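Local coordinates for protein putative polyketide cyclase SMa1630 (Sinorhizobium meliloti 1021, PDB 4U13) that is a putative polyketide cyclase with a SnoaL-like domain of the NTF2 clan, its substrate and reaction not established, at residues D5-V10 with D73-R78; N11-A16 with Y94-K99; E27-D32 with G101-L106; K57-V62 with G83-S88. All blocks are in the same frame, centred on the assembly; numbering follows the deposited sequence.

How the contacts relate
Contacts 1, 2 and 3 run side by side across one mixed sheet, with helix 8-19 serving both contact 1 and contact 2. Their centres lie about 6 Å apart for contacts 1 and 2, and about 8 Å for contacts 2 and 3; strands 74-82, 90-99 and 102-108, which they use in turn, are consecutive in the chain and neighbours in the sheet. Their segments alternate along the chain: the N-terminal helix packs on the later strands, and segment 27-32 pairs with the last one, as in the cone-like NTF2 fold. Contact 4 stands apart at the surface, about 20 Å from contact 2 centre to centre, where helix 44-59 ends beside the 83-88 loop.

Contact 1. Residues D5-V10 with D73-R78; sequences DLPDIV and DKALVR
L6 and V77 make the closest approach here, methyl to methyl: CD2 of L6 lies 3.6 Å from CG2 of V77, and the two side chains meet nearly perpendicular. The same CG2 of V77 also receives CG1 of V10 at 4.2 Å, so one valine methyl is shared between L6, in the loop before the N-cap, and V10 in the first turn, which runs antiparallel alongside V77. The other methyl of V10, CG2, turns to the CB of A75, again at 4.2 Å. P7 completes the set by resting its ring atom CG on that CB of A75. No hydrogen bond crosses between 5-10 and 73-78, and the contacts behind the 151 Å² buried are all between apolar side chains. In fold terms, this is the start of helix 8-19 laid on strand 74-82 of the curved sheet of an NTF2-like domain; A75 and V77 both point toward the helix while L76 between them points away. What positions these groups is partly the backbone: P7 occupies the N-cap position, and its O accepts a weak hydrogen bond from V10 N at 3.1 Å. The leucine reaches the strand through its first torsion, chi1 -69°, which sets CG anti to the carbonyl carbon. Farther out, A75 and V77 are bonded through their backbones to F96 and Y94 of strand 90-99, and F14, one turn on, covers V77.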
loop_
_atom_site.group_PDB
_atom_site.type_symbol
_atom_site.label_atom_id
_atom_site.label_comp_id
_atom_site.label_asym_id
_atom_site.label_seq_id
_atom_site.Cartn_x
_atom_site.Cartn_y
_atom_site.Cartn_z
ATOM N N ASP A 5 -8.445 -10.527 2.692
ATOM C CA ASP A 5 -8.101 -11.919 3.051
ATOM C C ASP A 5 -7.213 -11.982 4.268
ATOM O O ASP A 5 -7.069 -13.050 4.843
ATOM C CB ASP A 5 -7.358 -12.663 1.929
ATOM C CG ASP A 5 -8.156 -12.744 0.634
ATOM O OD1 ASP A 5 -9.315 -12.294 0.604
ATOM O OD2 ASP A 5 -7.627 -13.259 -0.374
ATOM N N LEU A 6 -6.597 -10.863 4.641
ATOM C CA LEU A 6 -5.659 -10.849 5.754
ATOM C C LEU A 6 -6.367 -10.443 7.004
ATOM O O LEU A 6 -7.309 -9.700 6.925
ATOM C CB LEU A 6 -4.535 -9.865 5.462
ATOM C CG LEU A 6 -3.583 -10.296 4.337
ATOM C CD1 LEU A 6 -2.536 -9.235 4.000
ATOM C CD2 LEU A 6 -2.913 -11.596 4.736
ATOM N N PRO A 7 -5.962 -10.979 8.161
ATOM C CA PRO A 7 -6.404 -10.415 9.453
ATOM C C PRO A 7 -6.082 -8.906 9.531
ATOM O O PRO A 7 -5.055 -8.457 9.017
ATOM C CB PRO A 7 -5.572 -11.170 10.495
ATOM C CG PRO A 7 -5.016 -12.359 9.817
ATOM C CD PRO A 7 -5.095 -12.159 8.323
ATOM N N ASP A 8 -6.930 -8.114 10.173
ATOM C CA ASP A 8 -6.684 -6.673 10.223
ATOM C C ASP A 8 -5.258 -6.324 10.653
ATOM O O ASP A 8 -4.661 -5.396 10.138
ATOM C CB ASP A 8 -7.643 -6.002 11.194
ATOM C CG ASP A 8 -9.019 -5.871 10.629
ATOM O OD1 ASP A 8 -9.132 -5.902 9.388
ATOM O OD2 ASP A 8 -9.983 -5.736 11.415
ATOM N N ILE A 9 -4.745 -7.050 11.635
ATOM C CA ILE A 9 -3.480 -6.713 12.214
ATOM C C ILE A 9 -2.286 -6.950 11.257
ATOM O O ILE A 9 -1.325 -6.193 11.268
ATOM C CB ILE A 9 -3.278 -7.421 13.562
ATOM C CG1 ILE A 9 -2.113 -6.786 14.330
ATOM C CG2 ILE A 9 -3.026 -8.895 13.354
ATOM C CD1 ILE A 9 -2.383 -5.352 14.745
ATOM N N VAL A 10 -2.345 -8.004 10.444
ATOM C CA VAL A 10 -1.329 -8.280 9.460
ATOM C C VAL A 10 -1.375 -7.164 8.421
ATOM O O VAL A 10 -0.354 -6.646 7.943
ATOM C CB VAL A 10 -1.583 -9.624 8.802
ATOM C CG1 VAL A 10 -0.693 -9.799 7.586
ATOM C CG2 VAL A 10 -1.342 -10.738 9.806
ATOM N N ASP A 73 -4.121 -19.555 15.004
ATOM C CA ASP A 73 -3.508 -18.279 15.407
ATOM C C ASP A 73 -2.420 -17.811 14.415
ATOM O O ASP A 73 -1.926 -16.696 14.550
ATOM C CB ASP A 73 -2.910 -18.372 16.838
ATOM N N LYS A 74 -2.038 -18.649 13.452
ATOM C CA LYS A 74 -1.000 -18.313 12.459
ATOM C C LYS A 74 -1.515 -17.793 11.098
ATOM O O LYS A 74 -2.481 -18.319 10.556
ATOM C CB LYS A 74 -0.091 -19.513 12.170
ATOM C CG LYS A 74 0.844 -19.886 13.301
ATOM C CD LYS A 74 2.231 -20.347 12.822
ATOM N N ALA A 75 -0.835 -16.764 10.560
ATOM C CA ALA A 75 -1.066 -16.273 9.196
ATOM C C ALA A 75 0.234 -16.240 8.404
ATOM O O ALA A 75 1.250 -15.687 8.843
ATOM C CB ALA A 75 -1.696 -14.907 9.213
ATOM N N LEU A 76 0.163 -16.847 7.225
ATOM C CA LEU A 76 1.298 -17.054 6.344
ATOM C C LEU A 76 1.105 -16.273 5.079
ATOM O O LEU A 76 0.161 -16.531 4.331
ATOM C CB LEU A 76 1.411 -18.512 5.962
ATOM C CG LEU A 76 2.294 -19.367 6.864
ATOM C CD1 LEU A 76 1.809 -19.335 8.308
ATOM C CD2 LEU A 76 2.331 -20.809 6.334
ATOM N N VAL A 77 2.035 -15.357 4.813
ATOM C CA VAL A 77 1.910 -14.443 3.710
ATOM C C VAL A 77 3.151 -14.532 2.839
ATOM O O VAL A 77 4.284 -14.445 3.318
ATOM C CB VAL A 77 1.667 -12.985 4.230
ATOM C CG1 VAL A 77 1.480 -11.982 3.103
ATOM C CG2 VAL A 77 0.414 -12.920 5.049
ATOM N N ARG A 78 2.934 -14.759 1.554
ATOM C CA ARG A 78 3.999 -14.686 0.588
ATOM C C ARG A 78 4.089 -13.231 0.143
ATOM O O ARG A 78 3.057 -12.628 -0.294
ATOM C CB ARG A 78 3.753 -15.583 -0.614
ATOM C CG ARG A 78 3.946 -17.054 -0.296
ATOM C CD ARG A 78 3.568 -17.911 -1.507
ATOM N NE ARG A 78 4.406 -17.600 -2.696
ATOM C CZ ARG A 78 5.557 -18.222 -3.007
ATOM N NH1 ARG A 78 6.029 -19.168 -2.201
ATOM N NH2 ARG A 78 6.238 -17.877 -4.107
#

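Contact 2. Residues N11-A16 with Y94-K99; sequences NMYFDA and YSFTIK
Y13 carries its ring toward the sheet with CG anti to the backbone N (chi1 178°), whereas F14, Y94 and F96 all set CG anti to the carbonyl carbon. These choices bring four rings from helix 8-19 and strand 90-99 into one buried aromatic cluster. F96 presents its edge to the face of Y13 in a T-shaped pair, the centroids 5.5 Å apart and the planes at 70°; CE2 of F96 comes within 3.9 Å of Y13 CG. F14 reaches both strand rings, its CE2 meeting F96 CZ at 3.8 Å and its CZ lying over one face of Y94, 3.9 Å from CD2. A water spans the phenols, 2.8 Å from Y13 OH and 2.9 Å from Y94 OH, satisfying polar tips in an otherwise apolar contact. With Y13 cut back to an alanine, F96 would probably lose the ring its edge meets, and the water one of its two hydroxyl partners. The helix and strand axes approach to 11.8 Å at 127°, a separation filled by these rings. Around them, V77 of strand 74-82 packs on F14, while I103 and L106 of strand 102-108 pack on F96, so the cluster reaches the strands on both sides of 90-99.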
loop_
_atom_site.group_PDB
_atom_site.type_symbol
_atom_site.label_atom_id
_atom_site.label_comp_id
_atom_site.label_asym_id
_atom_site.label_seq_id
_atom_site.Cartn_x
_atom_site.Cartn_y
_atom_site.Cartn_z
ATOM N N ASN A 11 -2.563 -6.777 8.055
ATOM C CA ASN A 11 -2.706 -5.672 7.120
ATOM C C ASN A 11 -2.116 -4.330 7.607
ATOM O O ASN A 11 -1.587 -3.525 6.818
ATOM C CB ASN A 11 -4.161 -5.497 6.864
ATOM C CG ASN A 11 -4.427 -5.086 5.479
ATOM O OD1 ASN A 11 -4.702 -5.943 4.636
ATOM N ND2 ASN A 11 -4.344 -3.774 5.211
HETATM N N MSE A 12 -2.220 -4.103 8.910
HETATM C CA MSE A 12 -1.639 -2.930 9.538
HETATM C C MSE A 12 -0.121 -2.963 9.469
HETATM O O MSE A 12 0.497 -1.941 9.210
HETATM C CB MSE A 12 -2.143 -2.903 10.975
HETATM C CG MSE A 12 -1.802 -1.600 11.719
HETATM SE SE MSE A 12 -2.410 -1.662 13.646
HETATM C CE MSE A 12 -4.341 -2.051 13.279
ATOM N N TYR A 13 0.479 -4.131 9.704
ATOM C CA TYR A 13 1.894 -4.320 9.508
ATOM C C TYR A 13 2.357 -3.842 8.131
ATOM O O TYR A 13 3.223 -2.975 8.033
ATOM C CB TYR A 13 2.308 -5.778 9.751
ATOM C CG TYR A 13 3.768 -5.947 9.503
ATOM C CD1 TYR A 13 4.693 -5.677 10.491
ATOM C CD2 TYR A 13 4.224 -6.224 8.238
ATOM C CE1 TYR A 13 6.043 -5.743 10.234
ATOM C CE2 TYR A 13 5.574 -6.281 7.945
ATOM C CZ TYR A 13 6.474 -6.040 8.952
ATOM O OH TYR A 13 7.838 -6.107 8.670
ATOM N N PHE A 14 1.748 -4.338 7.065
ATOM C CA PHE A 14 2.215 -4.019 5.716
ATOM C C PHE A 14 1.924 -2.602 5.304
ATOM O O PHE A 14 2.695 -2.022 4.547
ATOM C CB PHE A 14 1.604 -4.969 4.693
ATOM C CG PHE A 14 2.239 -6.329 4.725
ATOM C CD1 PHE A 14 3.514 -6.490 4.277
ATOM C CD2 PHE A 14 1.588 -7.409 5.270
ATOM C CE1 PHE A 14 4.117 -7.731 4.310
ATOM C CE2 PHE A 14 2.161 -8.638 5.294
ATOM C CZ PHE A 14 3.464 -8.793 4.845
ATOM N N ASP A 15 0.848 -2.016 5.816
ATOM C CA ASP A 15 0.496 -0.588 5.499
ATOM C C ASP A 15 1.518 0.361 6.113
ATOM O O ASP A 15 1.971 1.377 5.494
ATOM C CB ASP A 15 -0.872 -0.201 6.059
ATOM C CG ASP A 15 -2.063 -0.783 5.239
ATOM O OD1 ASP A 15 -1.953 -0.916 4.003
ATOM O OD2 ASP A 15 -3.136 -1.082 5.827
ATOM N N ALA A 16 1.904 -0.013 7.313
ATOM C CA ALA A 16 2.874 0.758 8.069
ATOM C C ALA A 16 4.294 0.586 7.564
ATOM O O ALA A 16 5.024 1.560 7.456
ATOM C CB ALA A 16 2.809 0.351 9.534
ATOM N N TYR A 94 6.231 -14.579 5.099
ATOM C CA TYR A 94 6.079 -13.953 6.410
ATOM C C TYR A 94 5.080 -14.759 7.270
ATOM O O TYR A 94 3.885 -14.776 6.966
ATOM C CB TYR A 94 5.545 -12.522 6.228
ATOM C CG TYR A 94 6.544 -11.449 5.774
ATOM C CD1 TYR A 94 7.301 -11.592 4.587
ATOM C CD2 TYR A 94 6.709 -10.279 6.518
ATOM C CE1 TYR A 94 8.202 -10.610 4.167
ATOM C CE2 TYR A 94 7.595 -9.281 6.113
ATOM C CZ TYR A 94 8.339 -9.442 4.933
ATOM O OH TYR A 94 9.198 -8.439 4.538
ATOM N N SER A 95 5.563 -15.405 8.328
ATOM C CA SER A 95 4.681 -16.153 9.235
ATOM C C SER A 95 4.407 -15.390 10.480
ATOM O O SER A 95 5.267 -15.211 11.297
ATOM C CB SER A 95 5.293 -17.505 9.639
ATOM O OG SER A 95 5.508 -18.285 8.482
ATOM N N PHE A 96 3.179 -14.979 10.639
ATOM C CA PHE A 96 2.798 -14.136 11.756
ATOM C C PHE A 96 2.043 -14.965 12.785
ATOM O O PHE A 96 1.148 -15.725 12.424
ATOM C CB PHE A 96 1.807 -13.078 11.293
ATOM C CG PHE A 96 2.367 -12.011 10.376
ATOM C CD1 PHE A 96 2.436 -12.228 8.979
ATOM C CD2 PHE A 96 2.703 -10.741 10.869
ATOM C CE1 PHE A 96 2.896 -11.223 8.122
ATOM C CE2 PHE A 96 3.124 -9.730 10.021
ATOM C CZ PHE A 96 3.237 -9.976 8.649
ATOM N N THR A 97 2.360 -14.779 14.058
ATOM C CA THR A 97 1.569 -15.326 15.146
ATOM C C THR A 97 0.929 -14.186 15.883
ATOM O O THR A 97 1.595 -13.249 16.318
ATOM C CB THR A 97 2.420 -16.149 16.115
ATOM O OG1 THR A 97 3.179 -17.102 15.351
ATOM C CG2 THR A 97 1.556 -16.883 17.103
ATOM N N ILE A 98 -0.368 -14.343 16.059
ATOM C CA ILE A 98 -1.274 -13.342 16.565
ATOM C C ILE A 98 -1.775 -13.799 17.937
ATOM O O ILE A 98 -2.411 -14.829 18.020
ATOM C CB ILE A 98 -2.533 -13.264 15.667
ATOM C CG1 ILE A 98 -2.164 -13.146 14.184
ATOM C CG2 ILE A 98 -3.420 -12.107 16.074
ATOM C CD1 ILE A 98 -1.348 -11.913 13.869
ATOM N N LYS A 99 -1.471 -13.058 18.996
ATOM C CA LYS A 99 -2.040 -13.315 20.312
ATOM C C LYS A 99 -2.692 -12.024 20.719
ATOM O O LYS A 99 -2.004 -11.017 20.896
ATOM C CB LYS A 99 -0.962 -13.725 21.324
HETATM O O HOH W 1 8.693 -5.987 5.986
#

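Contact 3. Residues E27-D32 with G101-L106; sequences ETFAPD and GRIARL
A30 and I103 share the straighter of two backbone hydrogen bonds: A30 N donates to I103 O at 2.8 Å with an angle of 177°. I103 N returns a bond to T28 O at 3.1 Å. Together they bracket F29 in a parallel beta bridge to I103, joining the short strand 29-30 to the start of strand 102-108, an inner strand of the NTF2-like sheet. The chain then turns at P31 and D32, and at A104, where A104 and R105 both face T97 in a classic beta bulge. F29 and I103 share one face of the sheet, CE1 of F29 packing on I103 CG2 at 3.8 Å, with L106 CB at the edge of that ring. T28 runs alongside I103, and its CG2 presses on I103 CD1 at 3.3 Å, closer than usual for two carbons, while OG1 hydrogen-bonds weakly to A24 O. I103 also touches I9, F96 and I98, and a glycine here would probably open a gap among them and free the F29 ring to shift. R102 bends at chi2 and chi3 so that E27 O faces the flat of its guanidinium, 3.1 Å from R102 CZ, too far out of line with the N-H groups for a hydrogen bond.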
loop_
_atom_site.group_PDB
_atom_site.type_symbol
_atom_site.label_atom_id
_atom_site.label_comp_id
_atom_site.label_asym_id
_atom_site.label_seq_id
_atom_site.Cartn_x
_atom_site.Cartn_y
_atom_site.Cartn_z
ATOM N N GLU A 27 2.927 0.047 17.396
ATOM C CA GLU A 27 1.664 -0.359 18.045
ATOM C C GLU A 27 1.121 -1.712 17.471
ATOM O O GLU A 27 0.120 -2.241 17.927
ATOM C CB GLU A 27 0.620 0.836 18.052
ATOM C CG GLU A 27 0.025 1.326 16.707
ATOM C CD GLU A 27 -0.410 2.823 16.667
ATOM O OE1 GLU A 27 0.367 3.696 17.131
ATOM O OE2 GLU A 27 -1.508 3.151 16.120
ATOM N N THR A 28 1.828 -2.298 16.506
ATOM C CA THR A 28 1.404 -3.523 15.846
ATOM C C THR A 28 1.818 -4.796 16.595
ATOM O O THR A 28 1.129 -5.814 16.532
ATOM C CB THR A 28 1.941 -3.493 14.404
ATOM O OG1 THR A 28 0.977 -2.872 13.567
ATOM C CG2 THR A 28 2.201 -4.804 13.861
ATOM N N PHE A 29 2.933 -4.737 17.316
ATOM C CA PHE A 29 3.515 -5.868 18.039
ATOM C C PHE A 29 3.243 -5.881 19.522
ATOM O O PHE A 29 3.156 -4.849 20.141
ATOM C CB PHE A 29 5.003 -5.805 17.905
ATOM C CG PHE A 29 5.487 -6.086 16.539
ATOM C CD1 PHE A 29 5.744 -7.410 16.149
ATOM C CD2 PHE A 29 5.723 -5.052 15.643
ATOM C CE1 PHE A 29 6.236 -7.697 14.889
ATOM C CE2 PHE A 29 6.207 -5.335 14.369
ATOM C CZ PHE A 29 6.454 -6.662 13.989
ATOM N N ALA A 30 3.136 -7.081 20.082
ATOM C CA ALA A 30 2.992 -7.278 21.522
ATOM C C ALA A 30 4.272 -6.802 22.158
ATOM O O ALA A 30 5.309 -6.848 21.514
ATOM C CB ALA A 30 2.806 -8.762 21.827
ATOM N N PRO A 31 4.224 -6.369 23.424
ATOM C CA PRO A 31 5.471 -5.901 24.064
ATOM C C PRO A 31 6.592 -6.979 24.105
ATOM O O PRO A 31 7.800 -6.654 23.977
ATOM C CB PRO A 31 5.010 -5.530 25.482
ATOM C CG PRO A 31 3.521 -5.375 25.400
ATOM C CD PRO A 31 3.075 -6.333 24.346
ATOM N N ASP A 32 6.166 -8.238 24.264
ATOM C CA ASP A 32 7.042 -9.394 24.365
ATOM C C ASP A 32 7.364 -10.043 22.990
ATOM O O ASP A 32 7.862 -11.165 22.928
ATOM C CB ASP A 32 6.354 -10.427 25.268
ATOM N N GLY A 101 -5.033 -9.756 19.217
ATOM C CA GLY A 101 -5.086 -8.597 18.331
ATOM C C GLY A 101 -3.759 -7.880 18.142
ATOM O O GLY A 101 -3.755 -6.757 17.664
ATOM N N ARG A 102 -2.656 -8.508 18.568
ATOM C CA ARG A 102 -1.302 -8.036 18.313
ATOM C C ARG A 102 -0.478 -9.141 17.710
ATOM O O ARG A 102 -0.870 -10.284 17.666
ATOM C CB ARG A 102 -0.596 -7.608 19.602
ATOM C CG ARG A 102 -1.225 -6.439 20.339
ATOM C CD ARG A 102 -0.539 -5.107 20.072
ATOM N NE ARG A 102 -1.507 -4.012 20.116
ATOM C CZ ARG A 102 -1.291 -2.797 20.624
ATOM N NH1 ARG A 102 -0.119 -2.463 21.158
ATOM N NH2 ARG A 102 -2.272 -1.903 20.585
ATOM N N ILE A 103 0.710 -8.799 17.263
ATOM C CA ILE A 103 1.598 -9.815 16.749
ATOM C C ILE A 103 2.532 -10.264 17.866
ATOM O O ILE A 103 3.224 -9.420 18.476
ATOM C CB ILE A 103 2.347 -9.265 15.519
ATOM C CG1 ILE A 103 1.340 -8.966 14.412
ATOM C CG2 ILE A 103 3.417 -10.218 15.011
ATOM C CD1 ILE A 103 1.926 -8.061 13.365
ATOM N N ALA A 104 2.552 -11.578 18.131
ATOM C CA ALA A 104 3.449 -12.146 19.146
ATOM C C ALA A 104 4.706 -12.629 18.518
ATOM O O ALA A 104 5.732 -12.686 19.174
ATOM C CB ALA A 104 2.785 -13.296 19.847
ATOM N N ARG A 105 4.646 -12.955 17.233
ATOM C CA ARG A 105 5.823 -13.463 16.552
ATOM C C ARG A 105 5.722 -13.293 15.037
ATOM O O ARG A 105 4.657 -13.397 14.460
ATOM C CB ARG A 105 6.026 -14.939 16.873
ATOM C CG ARG A 105 7.336 -15.482 16.332
ATOM C CD ARG A 105 7.454 -17.006 16.350
ATOM N NE ARG A 105 8.325 -17.428 17.444
ATOM C CZ ARG A 105 9.653 -17.568 17.384
ATOM N NH1 ARG A 105 10.307 -17.933 18.490
ATOM N NH2 ARG A 105 10.332 -17.360 16.255
ATOM N N LEU A 106 6.856 -13.020 14.405
ATOM C CA LEU A 106 6.930 -12.913 12.973
ATOM C C LEU A 106 8.228 -13.539 12.541
ATOM O O LEU A 106 9.243 -13.058 12.928
ATOM C CB LEU A 106 6.924 -11.443 12.570
ATOM C CG LEU A 106 7.286 -11.220 11.101
ATOM C CD1 LEU A 106 6.404 -12.041 10.191
ATOM C CD2 LEU A 106 7.197 -9.763 10.690
#

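Contact 4. Residues K57-V62 with G83-S88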
loop_
_atom_site.group_PDB
_atom_site.type_symbol
_atom_site.label_atom_id
_atom_site.label_comp_id
_atom_site.label_asym_id
_atom_site.label_seq_id
_atom_site.Cartn_x
_atom_site.Cartn_y
_atom_site.Cartn_z
ATOM N N LYS A 57 16.989 1.593 5.769
ATOM C CA LYS A 57 18.217 2.307 5.322
ATOM C C LYS A 57 19.054 1.449 4.390
ATOM O O LYS A 57 19.581 1.953 3.410
ATOM C CB LYS A 57 19.164 2.716 6.474
ATOM C CG LYS A 57 18.496 3.166 7.768
ATOM C CD LYS A 57 18.013 4.605 7.750
ATOM C CE LYS A 57 18.201 5.239 9.136
ATOM N NZ LYS A 57 17.392 6.475 9.357
ATOM N N ALA A 58 19.235 0.174 4.762
ATOM C CA ALA A 58 20.031 -0.772 3.995
ATOM C C ALA A 58 19.475 -0.928 2.587
ATOM O O ALA A 58 20.254 -0.853 1.638
ATOM C CB ALA A 58 20.071 -2.133 4.667
ATOM N N ALA A 59 18.160 -1.116 2.430
ATOM C CA ALA A 59 17.680 -1.462 1.093
ATOM C C ALA A 59 16.548 -0.625 0.472
ATOM O O ALA A 59 16.250 -0.820 -0.731
ATOM C CB ALA A 59 17.336 -2.927 1.045
ATOM N N SER A 60 15.921 0.286 1.242
ATOM C CA SER A 60 14.732 1.035 0.763
ATOM C C SER A 60 13.723 0.094 0.075
ATOM O O SER A 60 13.275 0.335 -1.048
ATOM C CB SER A 60 15.180 2.105 -0.232
ATOM O OG SER A 60 16.139 2.982 0.345
ATOM N N TYR A 61 13.403 -1.002 0.733
ATOM C CA TYR A 61 12.623 -2.071 0.097
ATOM C C TYR A 61 11.133 -1.775 0.073
ATOM O O TYR A 61 10.638 -1.040 0.889
ATOM C CB TYR A 61 12.805 -3.397 0.846
ATOM C CG TYR A 61 12.288 -3.339 2.289
ATOM C CD1 TYR A 61 13.113 -2.923 3.327
ATOM C CD2 TYR A 61 10.978 -3.676 2.589
ATOM C CE1 TYR A 61 12.648 -2.843 4.612
ATOM C CE2 TYR A 61 10.502 -3.638 3.900
ATOM C CZ TYR A 61 11.333 -3.195 4.926
ATOM O OH TYR A 61 10.889 -3.138 6.264
ATOM N N VAL A 62 10.445 -2.459 -0.826
ATOM C CA VAL A 62 9.018 -2.584 -0.845
ATOM C C VAL A 62 8.662 -4.108 -0.638
ATOM O O VAL A 62 9.134 -4.948 -1.382
ATOM C CB VAL A 62 8.529 -2.019 -2.218
ATOM C CG1 VAL A 62 7.129 -2.495 -2.624
ATOM C CG2 VAL A 62 8.584 -0.487 -2.239
ATOM N N GLY A 83 14.077 -4.263 -3.944
ATOM C CA GLY A 83 14.901 -3.101 -3.504
ATOM C C GLY A 83 16.369 -3.141 -3.892
ATOM O O GLY A 83 16.768 -3.911 -4.770
ATOM N N ARG A 84 17.148 -2.303 -3.226
ATOM C CA ARG A 84 18.583 -2.183 -3.436
ATOM C C ARG A 84 19.301 -3.226 -2.532
ATOM O O ARG A 84 19.745 -2.930 -1.427
ATOM C CB ARG A 84 19.070 -0.729 -3.173
ATOM C CG ARG A 84 20.570 -0.476 -3.453
ATOM C CD ARG A 84 21.166 0.883 -2.956
ATOM N NE ARG A 84 20.758 1.229 -1.568
ATOM C CZ ARG A 84 19.649 1.912 -1.218
ATOM N NH1 ARG A 84 19.374 2.137 0.071
ATOM N NH2 ARG A 84 18.800 2.374 -2.145
ATOM N N PHE A 85 19.402 -4.447 -3.040
ATOM C CA PHE A 85 20.042 -5.552 -2.341
ATOM C C PHE A 85 20.297 -6.648 -3.365
ATOM O O PHE A 85 19.598 -6.722 -4.390
ATOM C CB PHE A 85 19.187 -6.058 -1.154
ATOM C CG PHE A 85 17.828 -6.691 -1.546
ATOM C CD1 PHE A 85 17.724 -8.046 -1.932
ATOM C CD2 PHE A 85 16.655 -5.939 -1.462
ATOM C CE1 PHE A 85 16.489 -8.588 -2.266
ATOM C CE2 PHE A 85 15.436 -6.484 -1.790
ATOM C CZ PHE A 85 15.344 -7.784 -2.189
ATOM N N PRO A 86 21.265 -7.527 -3.089
ATOM C CA PRO A 86 21.678 -8.502 -4.101
ATOM C C PRO A 86 20.581 -9.475 -4.389
ATOM O O PRO A 86 19.999 -10.054 -3.460
ATOM C CB PRO A 86 22.862 -9.240 -3.430
ATOM C CG PRO A 86 23.348 -8.334 -2.305
ATOM C CD PRO A 86 22.105 -7.579 -1.864
ATOM N N GLY A 87 20.274 -9.644 -5.675
ATOM C CA GLY A 87 19.270 -10.625 -6.099
ATOM C C GLY A 87 17.824 -10.194 -6.144
ATOM O O GLY A 87 16.974 -11.001 -6.512
ATOM N N SER A 88 17.538 -8.938 -5.769
ATOM C CA SER A 88 16.190 -8.359 -5.868
ATOM C C SER A 88 15.591 -8.565 -7.282
ATOM O O SER A 88 16.312 -8.472 -8.248
ATOM C CB SER A 88 16.223 -6.875 -5.504
ATOM O OG SER A 88 14.993 -6.216 -5.693
#
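R84 and A59 bury the most surface in this contact and are joined by its strongest bond: R84 N donates to A59 O at 3.0 Å, with an N-H...O angle of 162°. The arginine side chain then turns back along the helix end. With CG anti to the backbone N (chi1 -176°) the chain starts extended, and a bend at chi3 (45°) swings the guanidinium toward the last turn. There NH1 makes two weak hydrogen bonds, to K57 O and to S60 OG, each at 3.4 Å. K57 O meets the guanidinium edge-on, whereas A59 O looks onto one face near its margin. The guanidinium thus sits at the C-terminal end of helix 44-59, where the carbonyl dipoles would be expected to favour a positive charge. A59 packs on the other side of the backbone link: its CB lies 3.5 Å from R84 O and 4.0 Å from CD2 of F85. A59 is the last helical residue, and S60, with positive phi, breaks the helix.

The loop has its own scaffolding. R84 is the centre of an inverse gamma turn, F85 to S88 form a type II turn, and G83 N donates to S88 OG at 2.8 Å. A CB at G83 would fall about 2.9 Å from A59 O, so any side chain there would probably collide with it. The contact thus ties the end of helix 44-59 to the loop between strands 74-82 and 90-99, while V62, starting strand 62-71, pairs through its backbone with S82 at the end of strand 74-82.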